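Local coordinates for exported gluconolactonase (Xanthomonas campestris pv. campestris, PDB 3DR2), which probably hydrolyses glucono-lactone to gluconate in secondary glucose metabolism, as a calcium-binding six-bladed beta-propeller of the SMP-30/gluconolactonase family, at residues T45-R57 with T88-V100. Numbering follows the deposited sequence.
Sequences TWSEGPAWWEAQR and TNGNAVDAQQRLV. With CA (calcium ion), chain D.
The indole of W53 carries L99 CD2 on one face and CG of its near neighbour Q56 on the other. The methyl CD2 of L99 sits 3.8 Å from the centroid of the W53 five-membered ring, 13° off its normal, a CH-pi contact. At the ring edge W53 NE1 donates to Q97 O (2.8 Å), the carbonyl oxygen of the last residue of the D94-Q97 type I turn; NE1 approaches from above that carbonyl's plane. With CG anti to the backbone N (chi1 -166°), the indole swings across to the neighbouring strand pair, where V93 CG1 meets W53 CD1 obliquely at 3.9 Å. Strands 47-53 and 88-93 are the innermost strands of successive blades of the six-bladed propeller, running almost parallel along the central channel, away from the calcium site. Between them, A51 CB packs on N91 O at 3.6 Å. The closest pair of CA atoms in the register is G49 and G90, 4.0 Å apart. The amide of N91 spans the gap: ND2, with G49 O nearly in the amide plane, gives it a fairly straight bond of 2.9 Å, while H101 holds OD1. At the calcium end the E48 carboxylate stands almost perpendicular (82°) to the N89 amide. E48 OE2 binds calcium at 2.5 Å, joined by N134, N191 and D242, and G49 N steadies E48 OE1 at 2.7 Å.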
loop_
_atom_site.group_PDB
_atom_site.type_symbol
_atom_site.label_atom_id
_atom_site.label_comp_id
_atom_site.label_asym_id
_atom_site.label_seq_id
_atom_site.Cartn_x
_atom_site.Cartn_y
_atom_site.Cartn_z
ATOM N N THR A 45 -4.806 1.270 3.428
ATOM C CA THR A 45 -4.425 -0.136 3.390
ATOM C C THR A 45 -4.051 -0.614 4.795
ATOM O O THR A 45 -4.511 -1.659 5.240
ATOM C CB THR A 45 -3.244 -0.409 2.446
ATOM O OG1 THR A 45 -3.627 -0.122 1.094
ATOM C CG2 THR A 45 -2.842 -1.877 2.542
ATOM N N TRP A 46 -3.222 0.153 5.500
ATOM C CA TRP A 46 -2.817 -0.235 6.848
ATOM C C TRP A 46 -2.788 0.996 7.746
ATOM O O TRP A 46 -1.745 1.623 7.927
ATOM C CB TRP A 46 -1.436 -0.907 6.803
ATOM C CG TRP A 46 -0.993 -1.541 8.100
ATOM C CD1 TRP A 46 -0.689 -0.899 9.266
ATOM C CD2 TRP A 46 -0.759 -2.936 8.338
ATOM N NE1 TRP A 46 -0.279 -1.804 10.214
ATOM C CE2 TRP A 46 -0.312 -3.061 9.672
ATOM C CE3 TRP A 46 -0.881 -4.092 7.553
ATOM C CZ2 TRP A 46 0.018 -4.301 10.243
ATOM C CZ3 TRP A 46 -0.553 -5.327 8.120
ATOM C CH2 TRP A 46 -0.109 -5.417 9.452
ATOM N N SER A 47 -3.950 1.333 8.297
ATOM C CA SER A 47 -4.100 2.497 9.165
ATOM C C SER A 47 -3.416 2.293 10.506
ATOM O O SER A 47 -3.542 1.232 11.125
ATOM C CB SER A 47 -5.584 2.793 9.386
ATOM O OG SER A 47 -6.211 3.133 8.161
ATOM N N GLU A 48 -2.725 3.333 10.959
ATOM C CA GLU A 48 -1.984 3.281 12.217
ATOM C C GLU A 48 -1.737 4.670 12.800
ATOM O O GLU A 48 -2.031 5.684 12.172
ATOM C CB GLU A 48 -0.630 2.604 11.971
ATOM C CG GLU A 48 -0.478 1.225 12.598
ATOM C CD GLU A 48 -0.040 1.299 14.037
ATOM O OE1 GLU A 48 -0.447 2.246 14.742
ATOM O OE2 GLU A 48 0.712 0.402 14.476
ATOM N N GLY A 49 -1.199 4.683 14.018
ATOM C CA GLY A 49 -0.830 5.909 14.708
ATOM C C GLY A 49 -1.730 7.133 14.751
ATOM O O GLY A 49 -1.305 8.228 14.372
ATOM N N PRO A 50 -2.967 6.995 15.242
ATOM C CA PRO A 50 -3.889 8.133 15.322
ATOM C C PRO A 50 -3.480 9.103 16.430
ATOM O O PRO A 50 -3.125 8.690 17.533
ATOM C CB PRO A 50 -5.225 7.467 15.614
ATOM C CG PRO A 50 -4.813 6.301 16.494
ATOM C CD PRO A 50 -3.587 5.767 15.774
ATOM N N ALA A 51 -3.540 10.396 16.132
ATOM C CA ALA A 51 -3.182 11.420 17.097
ATOM C C ALA A 51 -4.060 12.643 16.875
ATOM O O ALA A 51 -4.184 13.138 15.751
ATOM C CB ALA A 51 -1.716 11.798 16.940
ATOM N N TRP A 52 -4.672 13.130 17.948
ATOM C CA TRP A 52 -5.531 14.302 17.851
ATOM C C TRP A 52 -4.677 15.564 17.843
ATOM O O TRP A 52 -3.854 15.774 18.732
ATOM C CB TRP A 52 -6.516 14.342 19.020
ATOM C CG TRP A 52 -7.346 15.591 19.031
ATOM C CD1 TRP A 52 -7.198 16.665 19.859
ATOM C CD2 TRP A 52 -8.420 15.916 18.139
ATOM N NE1 TRP A 52 -8.110 17.640 19.539
ATOM C CE2 TRP A 52 -8.872 17.207 18.487
ATOM C CE3 TRP A 52 -9.040 15.243 17.079
ATOM C CZ2 TRP A 52 -9.923 17.844 17.809
ATOM C CZ3 TRP A 52 -10.085 15.875 16.404
ATOM C CH2 TRP A 52 -10.514 17.164 16.775
ATOM N N TRP A 53 -4.893 16.396 16.831
ATOM C CA TRP A 53 -4.153 17.638 16.641
ATOM C C TRP A 53 -5.094 18.808 16.927
ATOM O O TRP A 53 -5.795 19.283 16.034
ATOM C CB TRP A 53 -3.659 17.688 15.193
ATOM C CG TRP A 53 -2.623 18.719 14.899
ATOM C CD1 TRP A 53 -1.920 19.472 15.798
ATOM C CD2 TRP A 53 -2.126 19.073 13.602
ATOM N NE1 TRP A 53 -1.015 20.271 15.138
ATOM C CE2 TRP A 53 -1.120 20.044 13.790
ATOM C CE3 TRP A 53 -2.435 18.662 12.297
ATOM C CZ2 TRP A 53 -0.416 20.611 12.721
ATOM C CZ3 TRP A 53 -1.735 19.227 11.235
ATOM C CH2 TRP A 53 -0.737 20.191 11.456
ATOM N N GLU A 54 -5.102 19.262 18.176
ATOM C CA GLU A 54 -5.970 20.356 18.606
ATOM C C GLU A 54 -5.863 21.624 17.761
ATOM O O GLU A 54 -6.880 22.189 17.344
ATOM C CB GLU A 54 -5.687 20.697 20.072
ATOM C CG GLU A 54 -6.519 21.852 20.625
ATOM C CD GLU A 54 -7.991 21.513 20.832
ATOM O OE1 GLU A 54 -8.430 20.398 20.486
ATOM O OE2 GLU A 54 -8.722 22.382 21.350
ATOM N N ALA A 55 -4.639 22.071 17.509
ATOM C CA ALA A 55 -4.417 23.284 16.726
ATOM C C ALA A 55 -5.148 23.298 15.379
ATOM O O ALA A 55 -5.530 24.361 14.883
ATOM C CB ALA A 55 -2.926 23.488 16.506
ATOM N N GLN A 56 -5.350 22.125 14.790
ATOM C CA GLN A 56 -6.027 22.033 13.500
ATOM C C GLN A 56 -7.337 21.250 13.579
ATOM O O GLN A 56 -7.951 20.960 12.546
ATOM C CB GLN A 56 -5.094 21.368 12.478
ATOM C CG GLN A 56 -3.748 22.065 12.308
ATOM C CD GLN A 56 -3.540 22.582 10.898
ATOM O OE1 GLN A 56 -2.493 23.152 10.577
ATOM N NE2 GLN A 56 -4.535 22.380 10.045
ATOM N N ARG A 57 -7.757 20.928 14.801
ATOM C CA ARG A 57 -8.968 20.146 15.053
ATOM C C ARG A 57 -9.072 19.029 14.033
ATOM O O ARG A 57 -10.114 18.818 13.400
ATOM C CB ARG A 57 -10.218 21.032 15.020
ATOM C CG ARG A 57 -10.252 22.046 16.166
ATOM C CD ARG A 57 -11.676 22.496 16.493
ATOM N NE ARG A 57 -12.484 21.420 17.070
ATOM C CZ ARG A 57 -12.408 20.999 18.329
ATOM N NH1 ARG A 57 -11.557 21.562 19.178
ATOM N NH2 ARG A 57 -13.182 20.001 18.741
ATOM N N THR A 88 5.859 6.049 7.421
ATOM C CA THR A 88 5.534 6.628 8.714
ATOM C C THR A 88 4.490 5.755 9.407
ATOM O O THR A 88 3.511 5.330 8.783
ATOM C CB THR A 88 4.990 8.054 8.540
ATOM O OG1 THR A 88 5.996 8.859 7.921
ATOM C CG2 THR A 88 4.628 8.669 9.884
ATOM N N ASN A 89 4.714 5.490 10.689
ATOM C CA ASN A 89 3.826 4.656 11.494
ATOM C C ASN A 89 3.176 5.506 12.585
ATOM O O ASN A 89 2.206 6.210 12.328
ATOM C CB ASN A 89 4.633 3.494 12.105
ATOM C CG ASN A 89 3.748 2.415 12.720
ATOM O OD1 ASN A 89 4.197 1.285 12.953
ATOM N ND2 ASN A 89 2.496 2.755 12.991
ATOM N N GLY A 90 3.721 5.467 13.796
ATOM C CA GLY A 90 3.139 6.254 14.866
ATOM C C GLY A 90 3.215 7.763 14.666
ATOM O O GLY A 90 4.144 8.270 14.036
ATOM N N ASN A 91 2.211 8.471 15.186
ATOM C CA ASN A 91 2.157 9.937 15.145
ATOM C C ASN A 91 1.797 10.396 16.554
ATOM O O ASN A 91 1.147 9.665 17.310
ATOM C CB ASN A 91 1.061 10.463 14.209
ATOM C CG ASN A 91 1.292 10.097 12.767
ATOM O OD1 ASN A 91 2.193 10.620 12.110
ATOM N ND2 ASN A 91 0.470 9.190 12.260
ATOM N N ALA A 92 2.215 11.611 16.887
ATOM C CA ALA A 92 1.925 12.217 18.180
ATOM C C ALA A 92 2.029 13.723 17.988
ATOM O O ALA A 92 2.502 14.189 16.951
ATOM C CB ALA A 92 2.920 11.747 19.230
ATOM N N VAL A 93 1.578 14.480 18.983
ATOM C CA VAL A 93 1.615 15.935 18.914
ATOM C C VAL A 93 2.354 16.466 20.131
ATOM O O VAL A 93 2.009 16.124 21.257
ATOM C CB VAL A 93 0.191 16.518 18.898
ATOM C CG1 VAL A 93 0.250 18.037 18.726
ATOM C CG2 VAL A 93 -0.611 15.881 17.779
ATOM N N ASP A 94 3.369 17.295 19.912
ATOM C CA ASP A 94 4.124 17.819 21.036
ATOM C C ASP A 94 3.451 19.021 21.685
ATOM O O ASP A 94 2.372 19.441 21.269
ATOM C CB ASP A 94 5.572 18.130 20.619
ATOM C CG ASP A 94 5.693 19.320 19.680
ATOM O OD1 ASP A 94 6.782 19.467 19.082
ATOM O OD2 ASP A 94 4.730 20.106 19.549
ATOM N N ALA A 95 4.080 19.553 22.726
ATOM C CA ALA A 95 3.521 20.686 23.448
ATOM C C ALA A 95 3.311 21.919 22.574
ATOM O O ALA A 95 2.406 22.714 22.828
ATOM C CB ALA A 95 4.409 21.025 24.636
ATOM N N GLN A 96 4.138 22.073 21.542
ATOM C CA GLN A 96 4.029 23.219 20.643
ATOM C C GLN A 96 3.083 22.954 19.471
ATOM O O GLN A 96 3.071 23.704 18.496
ATOM C CB GLN A 96 5.408 23.603 20.095
ATOM C CG GLN A 96 6.398 24.150 21.125
ATOM C CD GLN A 96 6.922 23.093 22.081
ATOM O OE1 GLN A 96 7.418 22.046 21.660
ATOM N NE2 GLN A 96 6.827 23.370 23.377
ATOM N N GLN A 97 2.289 21.891 19.587
ATOM C CA GLN A 97 1.333 21.485 18.562
ATOM C C GLN A 97 1.970 21.152 17.217
ATOM O O GLN A 97 1.387 21.398 16.158
ATOM C CB GLN A 97 0.236 22.540 18.385
ATOM C CG GLN A 97 -0.809 22.555 19.515
ATOM C CD GLN A 97 -1.611 21.256 19.626
ATOM O OE1 GLN A 97 -1.546 20.552 20.637
ATOM N NE2 GLN A 97 -2.376 20.941 18.589
ATOM N N ARG A 98 3.177 20.595 17.271
ATOM C CA ARG A 98 3.884 20.164 16.067
ATOM C C ARG A 98 3.720 18.649 16.006
ATOM O O ARG A 98 3.684 17.988 17.040
ATOM C CB ARG A 98 5.378 20.499 16.153
ATOM C CG ARG A 98 5.713 21.976 16.099
ATOM C CD ARG A 98 7.202 22.192 16.342
ATOM N NE ARG A 98 7.585 21.792 17.695
ATOM C CZ ARG A 98 8.764 22.058 18.248
ATOM N NH1 ARG A 98 9.687 22.724 17.565
ATOM N NH2 ARG A 98 9.018 21.669 19.492
ATOM N N LEU A 99 3.606 18.099 14.802
ATOM C CA LEU A 99 3.459 16.658 14.661
ATOM C C LEU A 99 4.822 15.987 14.715
ATOM O O LEU A 99 5.769 16.451 14.081
ATOM C CB LEU A 99 2.802 16.304 13.323
ATOM C CG LEU A 99 1.418 16.865 13.009
ATOM C CD1 LEU A 99 0.928 16.270 11.699
ATOM C CD2 LEU A 99 0.453 16.536 14.143
ATOM N N VAL A 100 4.921 14.907 15.487
ATOM C CA VAL A 100 6.154 14.133 15.572
ATOM C C VAL A 100 5.792 12.760 15.016
ATOM O O VAL A 100 4.657 12.305 15.179
ATOM C CB VAL A 100 6.678 14.027 17.021
ATOM C CG1 VAL A 100 7.200 15.394 17.475
ATOM C CG2 VAL A 100 5.576 13.554 17.951
HETATM CA CA CA D . 2.062 -0.130 16.564
HETATM O O HOH W 1 2.618 -1.295 14.372
HETATM O O HOH W 2 1.515 0.871 18.670
HETATM O O HOH W 3 2.335 2.167 15.893
HETATM O O HOH W 4 -0.270 0.621 16.595
#